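Long-range contacts in cytochrome P450 CYP260B1 (Sorangium cellulosum, PDB 5HIW), which belongs to the cytochrome P450 family of haem proteins and binds protoporphyrin IX containing iron within a largely helical fold: residues A[2-8]-A[29-35]; A[25-30]-A[42-47]; A[103-108]-A[131-135]; A[124-129]-A[234-238]. One frame throughout, in Å; residues are numbered along the deposited sequence.

Contact 1 (A[2-8]-A[29-35]); sequences LPRKNLF and HSVYFDE
Arg4 and Phe33 form a bridge pair between two parallel strands, the outer elements of a beta-alpha-beta unit whose helix is 17-28. Phe33 N bonds to Pro3 O, Lys5 N to Phe33 O and Glu35 N to Lys5 O. The guanidinium of Arg4 lies flat on the Phe33 ring, with planes 17° apart and centres 4.2 Å apart. A bend at chi3 (80°) turns it onto the ring. Arg4 NE donates to Glu35 OE2 in a salt bridge of 2.8 Å, with the oxygen in the guanidinium plane and met on its anti side. The ring face and the carboxylate together fix the group's rotation.

Lys5 CB lies 3.7 Å from Tyr32 CD2, and the chain runs across the tyrosine. Lys5 NZ donates to His29 ND1 at 3.2 Å, and a water links it to His29 O. Pro3 CG sits over a face of the same imidazole in a CH-pi contact. Leu7 CD1 packs 3.5 Å from Tyr32 CZ. Asp34 OD2 positions Tyr32 and Leu7 together: Tyr32 OH meets OD2 on its anti lone pair at 2.7 Å, and Leu7 N reaches OD2 from the syn side at 2.9 Å.

Contact 2 (A[25-30]-A[42-47]); sequences AAREHS and VLRGAD
Ala26 O takes two bonds from Arg44, in a junction between the last turn of helix 17-28 and the start of helix 45-53. Arg44 NE lies 2.9 Å from Ala26 O, and Arg44 NH2 lies 2.9 Å from the same Ala26 O. The grip is side-on, and the oxygen sits close to the guanidinium plane. NH2 approaches in the carbonyl plane, while NE is tilted 32° from it. The arginine chain is extended from CG to NE, which carries the charged end across Ser30 to the helix. On the way, Arg44 CD passes 3.5 Å from Ser30 CB. A cation placed at the C-terminal end of a helix would be expected to suit the partial negative charge there.

Ser30 is the polar hub of the other half. Its OG donates to Asp47 OD2 at 2.6 Å, using the anti lone pair of that oxygen. The same OG accepts from Arg44 N, the N-cap residue of helix 45-53, at 3.2 Å. The hydroxyl thus bridges the Arg44 amide at the helix start and the carboxylate of Asp47 in the first turn. With chi1 at -176°, OG stands anti to the serine's own N and faces both partners.

The backbones also meet, since Leu43 N donates to Ser30 O. Val42, just before, joins strand 298-302 by backbone bonds to Tyr300 and Ser302. Leu43 fills the apolar side. Its CB is 3.8 Å from Ala26 CB, and its CD1 lies 4.1 Å from Ala25 CB.

Contact 3 (A[103-108]-A[131-135]); sequences TVTPVA and MPMGV
Helices 103-108 and 131-135 cross steeply, at 126° between their N-to-C directions, with the axes of the short segments 9.3 Å apart at closest. They belong to helices 93-113 and 130-140, consistent with helices D and E of the four-helix bundle in the P450 core. Helix 93-113 is kinked where Pro106 has no amide hydrogen to give.

Val107 is the central side chain. Its CG2 rests on the Gly134 backbone, 3.8 Å from Gly134 C. With no side chain on Gly134, the valine can approach this closely. Its other methyl, CG1, meets Val135 CG2 at 3.8 Å, and the two valines cross at about a right angle. Val104 flanks this pair, with its CG2 4.2 Å from Val135 CG2.

Met131 supplies the other end. Its chain bends at chi2 (-64°) and again at chi3, folding the thioether over the partner helix. The SD then lies 3.7 Å from Ala108 CA. Helix 341-358 also touches this group, with Met346 on Val104 and Leu354 on Ala108. The contact between the two segments is apolar packing. The terminal Met131 CE sits 4.1 Å from Ala108 CB and also 4.1 Å from Val104 CG1.

Contact 4 (A[124-129]-A[234-238]); sequences FDDFAI and SWMLA. With HEM (protoporphyrin IX containing Fe), chain B.
Phe124 lies obliquely over one face of the Trp235 indole, its CE1 3.5 Å above the Trp235 ring plane and offset toward the rim. The Phe124 ring and the six-membered ring of Trp235 make an oblique pair, centroids 4.5 Å apart and planes at 35°. At its own edge, in plane, Phe124 meets a methyl: CD1 is 3.7 Å from Ala238 CB. Its chi1 of -171° swings the ring over to the partner helix. Phe127 touches Leu237 with CE2, 4.1 Å from Leu237 CD2.

Between these aromatics Ala128 packs against helix 232-245, consistent with the C-terminal part of the long distal-side helix of P450s. Its CB lies 3.3 Å from Ser234 O and 4.0 Å from Leu237 CB. Ser234 OG donates to Ala128 O at 2.7 Å. Segment 124-129 has a wider pi-type turn, in which Ile129 N bonds to Phe124 O.

Met236 points away from this interface, and its SD reaches the haem vinyl CBB at 3.8 Å. The bond from Ser234 OG to Ala128 O satisfies the hydroxyl inside a buried, mainly apolar interface. The donor stands 44° out of the carbonyl plane, so it meets no lone pair directly.

In the fold
The contacts form two pairs. Contacts 1 and 2 share His29 and Ser30, and their centres are 10 Å apart. They touch where Leu7 CD1 meets Ala25 CB at 3.4 Å, and Tyr32 CE1 meets Leu43 CD1 at 3.7 Å. Both lie in the N-terminal part, where the first strands of the mixed sheet and the helices beside them meet. Contacts 3 and 4 have centres 12 Å apart and meet through Pro132 and Met131 on Ser234 and Leu237. Contacts 1 and 3 lie on opposite sides of the chain's centre. The haem lies nearest contact 4, through Met236. The side chains of Phe8 (contact 1) and Val42 (contact 2) are each about 13 Å from the haem.

Contact 1 (A[2-8]-A[29-35])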
# COMPACT_ATOMS: atom_id res chain seq x y z
N LEU A 2 -27.01 7.92 -12.07
CA LEU A 2 -26.66 7.43 -10.77
C LEU A 2 -27.00 8.50 -9.76
O LEU A 2 -26.95 9.70 -10.04
CB LEU A 2 -25.15 7.08 -10.66
CG LEU A 2 -24.59 5.88 -11.42
CD1 LEU A 2 -23.19 5.54 -10.98
CD2 LEU A 2 -25.42 4.65 -11.20
N PRO A 3 -27.38 8.09 -8.58
CA PRO A 3 -27.45 9.09 -7.57
C PRO A 3 -26.06 9.68 -7.34
O PRO A 3 -25.05 8.95 -7.52
CB PRO A 3 -27.94 8.33 -6.37
CG PRO A 3 -27.50 6.94 -6.59
CD PRO A 3 -27.49 6.73 -8.05
N ARG A 4 -25.98 10.92 -6.88
CA ARG A 4 -24.66 11.58 -6.75
C ARG A 4 -24.42 12.11 -5.35
O ARG A 4 -25.32 12.60 -4.70
CB ARG A 4 -24.50 12.72 -7.74
CG ARG A 4 -24.76 12.36 -9.18
CD ARG A 4 -24.93 13.61 -10.01
NE ARG A 4 -23.69 14.25 -10.38
CZ ARG A 4 -23.04 13.95 -11.48
NH1 ARG A 4 -23.49 12.99 -12.29
NH2 ARG A 4 -22.01 14.64 -11.83
N LYS A 5 -23.18 11.98 -4.86
CA LYS A 5 -22.82 12.40 -3.51
C LYS A 5 -21.36 12.81 -3.52
O LYS A 5 -20.71 12.68 -4.55
CB LYS A 5 -23.00 11.22 -2.53
CG LYS A 5 -24.31 10.48 -2.64
CD LYS A 5 -24.31 9.33 -1.64
CE LYS A 5 -25.68 8.68 -1.62
NZ LYS A 5 -25.84 7.60 -0.63
N ASN A 6 -20.88 13.42 -2.44
CA ASN A 6 -19.45 13.80 -2.37
C ASN A 6 -18.97 13.23 -1.03
O ASN A 6 -19.18 13.84 0.01
CB ASN A 6 -19.22 15.34 -2.43
CG ASN A 6 -17.70 15.70 -2.56
OD1 ASN A 6 -16.85 14.98 -2.07
ND2 ASN A 6 -17.38 16.79 -3.24
N LEU A 7 -18.51 11.98 -1.03
CA LEU A 7 -18.13 11.32 0.23
C LEU A 7 -16.62 11.33 0.50
O LEU A 7 -16.19 11.23 1.64
CB LEU A 7 -18.66 9.89 0.17
CG LEU A 7 -20.15 9.67 -0.06
CD1 LEU A 7 -20.43 8.20 -0.06
CD2 LEU A 7 -20.98 10.35 1.04
N PHE A 8 -15.81 11.50 -0.53
CA PHE A 8 -14.36 11.37 -0.38
C PHE A 8 -13.64 12.63 0.09
O PHE A 8 -12.46 12.59 0.41
CB PHE A 8 -13.76 10.76 -1.65
CG PHE A 8 -13.96 9.26 -1.73
CD1 PHE A 8 -15.20 8.69 -1.97
CD2 PHE A 8 -12.88 8.39 -1.50
CE1 PHE A 8 -15.38 7.34 -2.03
CE2 PHE A 8 -13.06 7.02 -1.56
CZ PHE A 8 -14.27 6.47 -1.85
N HIS A 29 -27.07 3.57 -0.85
CA HIS A 29 -26.84 3.09 -2.22
C HIS A 29 -25.42 2.46 -2.28
O HIS A 29 -24.47 3.11 -1.92
CB HIS A 29 -26.84 4.23 -3.28
CG HIS A 29 -28.05 5.13 -3.25
ND1 HIS A 29 -28.16 6.17 -2.35
CD2 HIS A 29 -29.20 5.12 -3.97
CE1 HIS A 29 -29.35 6.74 -2.50
NE2 HIS A 29 -29.99 6.13 -3.49
N SER A 30 -25.31 1.31 -2.90
CA SER A 30 -24.01 0.73 -3.18
C SER A 30 -23.20 1.48 -4.23
O SER A 30 -22.00 1.75 -4.02
CB SER A 30 -24.17 -0.75 -3.56
OG SER A 30 -22.89 -1.36 -3.75
N VAL A 31 -23.84 1.82 -5.35
CA VAL A 31 -23.22 2.46 -6.52
C VAL A 31 -23.77 3.89 -6.68
O VAL A 31 -24.99 4.10 -6.65
CB VAL A 31 -23.47 1.60 -7.80
CG1 VAL A 31 -22.74 2.17 -8.99
CG2 VAL A 31 -23.05 0.17 -7.59
N TYR A 32 -22.89 4.85 -6.80
CA TYR A 32 -23.23 6.28 -6.77
C TYR A 32 -22.13 6.98 -7.46
O TYR A 32 -21.03 6.40 -7.64
CB TYR A 32 -23.45 6.78 -5.34
CG TYR A 32 -22.18 7.15 -4.67
CD1 TYR A 32 -21.40 6.17 -4.05
CD2 TYR A 32 -21.72 8.43 -4.67
CE1 TYR A 32 -20.18 6.48 -3.46
CE2 TYR A 32 -20.52 8.75 -4.09
CZ TYR A 32 -19.75 7.74 -3.46
OH TYR A 32 -18.50 8.00 -2.98
N PHE A 33 -22.36 8.21 -7.93
CA PHE A 33 -21.34 8.92 -8.66
C PHE A 33 -20.84 9.88 -7.63
O PHE A 33 -21.60 10.70 -7.07
CB PHE A 33 -21.92 9.65 -9.91
CG PHE A 33 -20.93 10.42 -10.71
CD1 PHE A 33 -20.52 11.69 -10.34
CD2 PHE A 33 -20.40 9.89 -11.88
CE1 PHE A 33 -19.60 12.36 -11.09
CE2 PHE A 33 -19.46 10.57 -12.63
CZ PHE A 33 -19.05 11.82 -12.24
N ASP A 34 -19.55 9.79 -7.37
CA ASP A 34 -18.92 10.72 -6.46
C ASP A 34 -18.41 11.92 -7.22
O ASP A 34 -17.52 11.84 -8.03
CB ASP A 34 -17.75 10.08 -5.70
CG ASP A 34 -17.34 10.88 -4.53
OD1 ASP A 34 -16.68 11.92 -4.73
OD2 ASP A 34 -17.71 10.51 -3.39
N GLU A 35 -19.00 13.07 -6.89
CA GLU A 35 -18.66 14.36 -7.52
C GLU A 35 -17.28 14.86 -7.18
O GLU A 35 -16.70 15.54 -7.98
CB GLU A 35 -19.75 15.41 -7.17
CG GLU A 35 -21.08 15.06 -7.77
CD GLU A 35 -22.20 16.08 -7.53
OE1 GLU A 35 -22.21 16.72 -6.49
OE2 GLU A 35 -23.11 16.10 -8.38
O HOH W 1 -23.80 5.78 -1.60

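Contact 2 (A[25-30]-A[42-47])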
# COMPACT_ATOMS: atom_id res chain seq x y z
N ALA A 25 -23.37 5.37 4.02
CA ALA A 25 -23.73 5.72 2.66
C ALA A 25 -24.03 4.48 1.85
O ALA A 25 -24.92 4.49 1.03
CB ALA A 25 -22.64 6.55 1.97
N ALA A 26 -23.28 3.41 2.07
CA ALA A 26 -23.49 2.13 1.35
C ALA A 26 -24.86 1.49 1.69
O ALA A 26 -25.43 0.80 0.88
CB ALA A 26 -22.42 1.12 1.77
N ARG A 27 -25.26 1.58 2.95
CA ARG A 27 -26.64 1.21 3.31
C ARG A 27 -27.64 1.97 2.41
O ARG A 27 -28.56 1.36 1.90
CB ARG A 27 -26.91 1.42 4.81
CG ARG A 27 -26.25 0.32 5.65
CD ARG A 27 -26.65 0.22 7.12
NE ARG A 27 -26.59 1.52 7.77
CZ ARG A 27 -25.54 2.04 8.39
NH1 ARG A 27 -24.39 1.38 8.47
NH2 ARG A 27 -25.66 3.26 8.95
N GLU A 28 -27.45 3.25 2.17
CA GLU A 28 -28.37 3.94 1.24
C GLU A 28 -28.26 3.53 -0.23
O GLU A 28 -29.27 3.31 -0.85
CB GLU A 28 -28.32 5.46 1.36
CG GLU A 28 -28.42 5.96 2.80
CD GLU A 28 -29.78 5.60 3.35
OE1 GLU A 28 -30.78 6.08 2.74
OE2 GLU A 28 -29.84 4.75 4.28
N HIS A 29 -27.07 3.57 -0.85
CA HIS A 29 -26.84 3.09 -2.22
C HIS A 29 -25.42 2.46 -2.28
O HIS A 29 -24.47 3.11 -1.92
CB HIS A 29 -26.84 4.23 -3.28
CG HIS A 29 -28.05 5.13 -3.25
ND1 HIS A 29 -28.16 6.17 -2.35
CD2 HIS A 29 -29.20 5.12 -3.97
CE1 HIS A 29 -29.35 6.74 -2.50
NE2 HIS A 29 -29.99 6.13 -3.49
N SER A 30 -25.31 1.31 -2.90
CA SER A 30 -24.01 0.73 -3.18
C SER A 30 -23.20 1.48 -4.23
O SER A 30 -22.00 1.75 -4.02
CB SER A 30 -24.17 -0.75 -3.56
OG SER A 30 -22.89 -1.36 -3.75
N VAL A 42 -18.33 1.97 -6.37
CA VAL A 42 -18.99 0.83 -5.73
C VAL A 42 -18.57 0.73 -4.31
O VAL A 42 -17.33 0.62 -3.96
CB VAL A 42 -18.62 -0.47 -6.44
CG1 VAL A 42 -19.45 -1.62 -5.93
CG2 VAL A 42 -18.85 -0.29 -7.94
N LEU A 43 -19.56 0.76 -3.47
CA LEU A 43 -19.33 0.68 -2.03
C LEU A 43 -19.49 -0.69 -1.37
O LEU A 43 -18.60 -1.07 -0.61
CB LEU A 43 -20.17 1.68 -1.26
CG LEU A 43 -19.92 3.18 -1.49
CD1 LEU A 43 -20.96 4.03 -0.74
CD2 LEU A 43 -18.51 3.56 -1.04
N ARG A 44 -20.57 -1.41 -1.61
CA ARG A 44 -20.84 -2.63 -0.79
C ARG A 44 -19.80 -3.69 -1.09
O ARG A 44 -19.43 -3.94 -2.26
CB ARG A 44 -22.21 -3.25 -1.02
CG ARG A 44 -23.29 -2.32 -0.45
CD ARG A 44 -24.67 -2.82 -0.77
NE ARG A 44 -25.62 -1.77 -0.41
CZ ARG A 44 -26.95 -1.84 -0.57
NH1 ARG A 44 -27.54 -2.94 -1.06
NH2 ARG A 44 -27.66 -0.78 -0.23
N GLY A 45 -19.36 -4.29 -0.01
CA GLY A 45 -18.34 -5.34 -0.07
C GLY A 45 -18.65 -6.44 -1.06
O GLY A 45 -17.79 -6.84 -1.80
N ALA A 46 -19.89 -6.95 -1.07
CA ALA A 46 -20.27 -8.01 -2.00
C ALA A 46 -20.22 -7.58 -3.44
O ALA A 46 -19.87 -8.38 -4.29
CB ALA A 46 -21.67 -8.56 -1.66
N ASP A 47 -20.56 -6.31 -3.73
CA ASP A 47 -20.45 -5.80 -5.07
C ASP A 47 -19.00 -5.57 -5.47
O ASP A 47 -18.61 -5.87 -6.61
CB ASP A 47 -21.21 -4.50 -5.20
CG ASP A 47 -22.75 -4.68 -4.98
OD1 ASP A 47 -23.22 -5.78 -5.27
OD2 ASP A 47 -23.44 -3.71 -4.58

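Contact 3 (A[103-108]-A[131-135])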
# COMPACT_ATOMS: atom_id res chain seq x y z
N THR A 103 18.05 -7.56 5.38
CA THR A 103 17.78 -6.17 5.01
C THR A 103 16.85 -5.41 5.90
O THR A 103 17.17 -4.33 6.33
CB THR A 103 17.20 -6.09 3.58
OG1 THR A 103 18.21 -6.47 2.63
CG2 THR A 103 16.75 -4.73 3.25
N VAL A 104 15.66 -5.92 6.16
CA VAL A 104 14.67 -5.12 6.90
C VAL A 104 15.05 -4.92 8.35
O VAL A 104 14.94 -3.82 8.84
CB VAL A 104 13.27 -5.71 6.68
CG1 VAL A 104 12.21 -4.91 7.45
CG2 VAL A 104 12.92 -5.80 5.20
N THR A 105 15.57 -5.93 9.07
CA THR A 105 15.95 -5.77 10.46
C THR A 105 17.07 -4.74 10.63
O THR A 105 16.97 -3.83 11.47
CB THR A 105 16.24 -7.13 11.14
OG1 THR A 105 15.07 -7.93 11.05
CG2 THR A 105 16.64 -7.02 12.66
N PRO A 106 18.14 -4.85 9.83
CA PRO A 106 19.20 -3.86 9.91
C PRO A 106 18.71 -2.45 9.66
O PRO A 106 19.02 -1.54 10.47
CB PRO A 106 20.19 -4.29 8.84
CG PRO A 106 20.01 -5.70 8.75
CD PRO A 106 18.55 -5.98 9.01
N VAL A 107 17.86 -2.29 8.66
CA VAL A 107 17.29 -0.96 8.36
C VAL A 107 16.44 -0.46 9.51
O VAL A 107 16.57 0.66 9.97
CB VAL A 107 16.38 -0.97 7.12
CG1 VAL A 107 15.57 0.28 7.01
CG2 VAL A 107 17.17 -1.19 5.87
N ALA A 108 15.51 -1.32 9.98
CA ALA A 108 14.65 -0.97 11.12
C ALA A 108 15.49 -0.57 12.33
O ALA A 108 15.16 0.39 13.06
CB ALA A 108 13.71 -2.16 11.46
N MET A 131 11.46 3.94 6.87
CA MET A 131 11.50 2.48 6.60
C MET A 131 11.64 2.13 5.11
O MET A 131 12.65 1.52 4.70
CB MET A 131 10.30 1.74 7.27
CG MET A 131 10.45 1.58 8.74
SD MET A 131 11.86 0.52 9.16
CE MET A 131 11.33 -0.99 8.32
N PRO A 132 10.67 2.47 4.27
CA PRO A 132 10.83 2.20 2.87
C PRO A 132 11.96 2.96 2.16
O PRO A 132 12.54 2.43 1.21
CB PRO A 132 9.48 2.55 2.27
CG PRO A 132 8.85 3.41 3.27
CD PRO A 132 9.30 2.93 4.57
N MET A 133 12.36 4.15 2.65
CA MET A 133 13.53 4.80 2.09
C MET A 133 14.80 3.95 2.28
O MET A 133 15.53 3.77 1.29
CB MET A 133 13.76 6.19 2.71
CG MET A 133 12.72 7.18 2.23
SD MET A 133 13.07 8.88 2.82
CE MET A 133 14.46 9.28 1.78
N GLY A 134 15.02 3.40 3.47
CA GLY A 134 16.13 2.50 3.70
C GLY A 134 15.97 1.12 3.06
O GLY A 134 16.91 0.52 2.45
N VAL A 135 14.77 0.59 3.13
CA VAL A 135 14.58 -0.81 2.66
C VAL A 135 14.69 -0.95 1.18
O VAL A 135 15.26 -1.93 0.68
CB VAL A 135 13.22 -1.38 3.20
CG1 VAL A 135 12.80 -2.64 2.39
CG2 VAL A 135 13.28 -1.63 4.68

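Contact 4 (A[124-129]-A[234-238])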
# COMPACT_ATOMS: atom_id res chain seq x y z
N PHE A 124 5.38 9.66 11.22
CA PHE A 124 5.21 9.55 9.77
C PHE A 124 6.59 9.85 9.14
O PHE A 124 7.19 9.00 8.54
CB PHE A 124 4.16 10.45 9.15
CG PHE A 124 3.91 10.14 7.69
CD1 PHE A 124 3.12 9.11 7.33
CD2 PHE A 124 4.58 10.86 6.68
CE1 PHE A 124 2.93 8.77 6.00
CE2 PHE A 124 4.43 10.53 5.35
CZ PHE A 124 3.61 9.44 5.00
N ASP A 125 7.10 11.07 9.34
CA ASP A 125 8.40 11.43 8.79
C ASP A 125 9.52 10.56 9.32
O ASP A 125 10.44 10.18 8.56
CB ASP A 125 8.70 12.90 9.14
CG ASP A 125 7.92 13.91 8.31
OD1 ASP A 125 7.24 13.59 7.32
OD2 ASP A 125 7.98 15.11 8.66
N ASP A 126 9.51 10.27 10.64
CA ASP A 126 10.63 9.66 11.38
C ASP A 126 10.66 8.09 11.37
O ASP A 126 11.60 7.49 11.88
CB ASP A 126 10.60 10.15 12.90
CG ASP A 126 10.90 11.72 13.07
OD1 ASP A 126 11.48 12.26 12.12
OD2 ASP A 126 10.48 12.38 14.07
N PHE A 127 9.60 7.46 10.89
CA PHE A 127 9.48 6.01 10.84
C PHE A 127 8.78 5.55 9.55
O PHE A 127 9.36 4.74 8.81
CB PHE A 127 8.74 5.50 12.06
CG PHE A 127 8.62 4.01 12.12
CD1 PHE A 127 9.63 3.25 12.63
CD2 PHE A 127 7.50 3.37 11.59
CE1 PHE A 127 9.49 1.88 12.75
CE2 PHE A 127 7.36 2.01 11.67
CZ PHE A 127 8.38 1.26 12.24
N ALA A 128 7.54 5.98 9.31
CA ALA A 128 6.74 5.43 8.23
C ALA A 128 7.40 5.71 6.87
O ALA A 128 7.35 4.89 5.97
CB ALA A 128 5.31 5.90 8.25
N ILE A 129 8.04 6.85 6.73
CA ILE A 129 8.71 7.19 5.49
C ILE A 129 10.10 6.49 5.51
O ILE A 129 10.56 6.03 4.50
CB ILE A 129 8.94 8.77 5.37
CG1 ILE A 129 7.67 9.55 5.01
CG2 ILE A 129 10.00 9.09 4.34
CD1 ILE A 129 7.09 9.22 3.68
N SER A 234 4.61 3.25 3.47
CA SER A 234 4.52 4.33 4.43
C SER A 234 3.09 4.53 5.00
O SER A 234 2.96 4.64 6.23
CB SER A 234 5.00 5.65 3.78
OG SER A 234 6.42 5.57 3.56
N TRP A 235 2.11 4.36 4.16
CA TRP A 235 0.67 4.61 4.61
C TRP A 235 0.21 3.44 5.45
O TRP A 235 -0.45 3.65 6.51
CB TRP A 235 -0.23 4.98 3.51
CG TRP A 235 0.12 6.33 3.00
CD1 TRP A 235 0.75 6.63 1.79
CD2 TRP A 235 -0.04 7.56 3.69
NE1 TRP A 235 0.99 7.98 1.72
CE2 TRP A 235 0.48 8.57 2.85
CE3 TRP A 235 -0.58 7.91 4.94
CZ2 TRP A 235 0.54 9.91 3.27
CZ3 TRP A 235 -0.58 9.24 5.33
CH2 TRP A 235 0.00 10.22 4.52
N MET A 236 0.67 2.22 5.12
CA MET A 236 0.39 1.06 6.02
C MET A 236 1.03 1.17 7.36
O MET A 236 0.41 0.92 8.42
CB MET A 236 0.80 -0.27 5.36
CG MET A 236 0.77 -1.49 6.34
SD MET A 236 0.73 -3.03 5.36
CE MET A 236 0.44 -4.20 6.70
N LEU A 237 2.31 1.57 7.37
CA LEU A 237 2.98 1.80 8.62
C LEU A 237 2.36 2.93 9.39
O LEU A 237 2.20 2.80 10.61
CB LEU A 237 4.48 2.04 8.42
CG LEU A 237 5.36 0.87 7.85
CD1 LEU A 237 6.78 1.37 7.55
CD2 LEU A 237 5.36 -0.26 8.83
N ALA A 238 1.98 4.01 8.70
CA ALA A 238 1.41 5.14 9.35
C ALA A 238 0.12 4.70 10.09
O ALA A 238 -0.06 4.98 11.27
CB ALA A 238 1.04 6.25 8.37
CHA HEM B . -1.40 -4.87 -6.25
CHB HEM B . -2.23 -2.61 -2.03
CHC HEM B . 2.36 -3.25 -0.78
CHD HEM B . 3.29 -4.57 -5.29
C1A HEM B . -2.05 -4.28 -5.20
C2A HEM B . -3.44 -4.00 -5.13
C3A HEM B . -3.68 -3.39 -3.93
C4A HEM B . -2.41 -3.19 -3.30
CMA HEM B . -5.05 -2.89 -3.43
CAA HEM B . -4.50 -4.43 -6.14
CBA HEM B . -4.50 -3.47 -7.34
CGA HEM B . -5.68 -3.68 -8.23
O1A HEM B . -6.37 -4.75 -8.14
O2A HEM B . -6.09 -2.73 -8.94
C1B HEM B . -1.08 -2.54 -1.35
C2B HEM B . -1.01 -2.06 0.01
C3B HEM B . 0.31 -2.27 0.36
C4B HEM B . 1.03 -2.82 -0.79
CMB HEM B . -2.08 -1.42 0.90
CAB HEM B . 0.81 -1.86 1.65
CBB HEM B . 2.02 -1.69 2.06
C1C HEM B . 3.03 -3.68 -1.92
C2C HEM B . 4.43 -3.99 -1.90
C3C HEM B . 4.68 -4.36 -3.19
C4C HEM B . 3.49 -4.22 -3.97
CMC HEM B . 5.25 -3.87 -0.64
CAC HEM B . 5.96 -4.81 -3.77
CBC HEM B . 6.86 -5.44 -3.02
C1D HEM B . 2.04 -4.75 -5.88
C2D HEM B . 1.97 -5.26 -7.27
C3D HEM B . 0.67 -5.34 -7.55
C4D HEM B . -0.03 -4.92 -6.33
CMD HEM B . 3.11 -5.54 -8.23
CAD HEM B . 0.01 -5.88 -8.83
CBD HEM B . -0.29 -7.35 -8.63
CGD HEM B . -0.92 -8.01 -9.86
O1D HEM B . -1.53 -7.35 -10.75
O2D HEM B . -0.87 -9.28 -10.01
NA HEM B . -1.44 -3.78 -4.03
NB HEM B . 0.11 -3.08 -1.71
NC HEM B . 2.47 -3.87 -3.10
ND HEM B . 0.81 -4.54 -5.35
FE HEM B . 0.46 -3.87 -3.57
O HOH W 2 0.72 -1.74 -4.40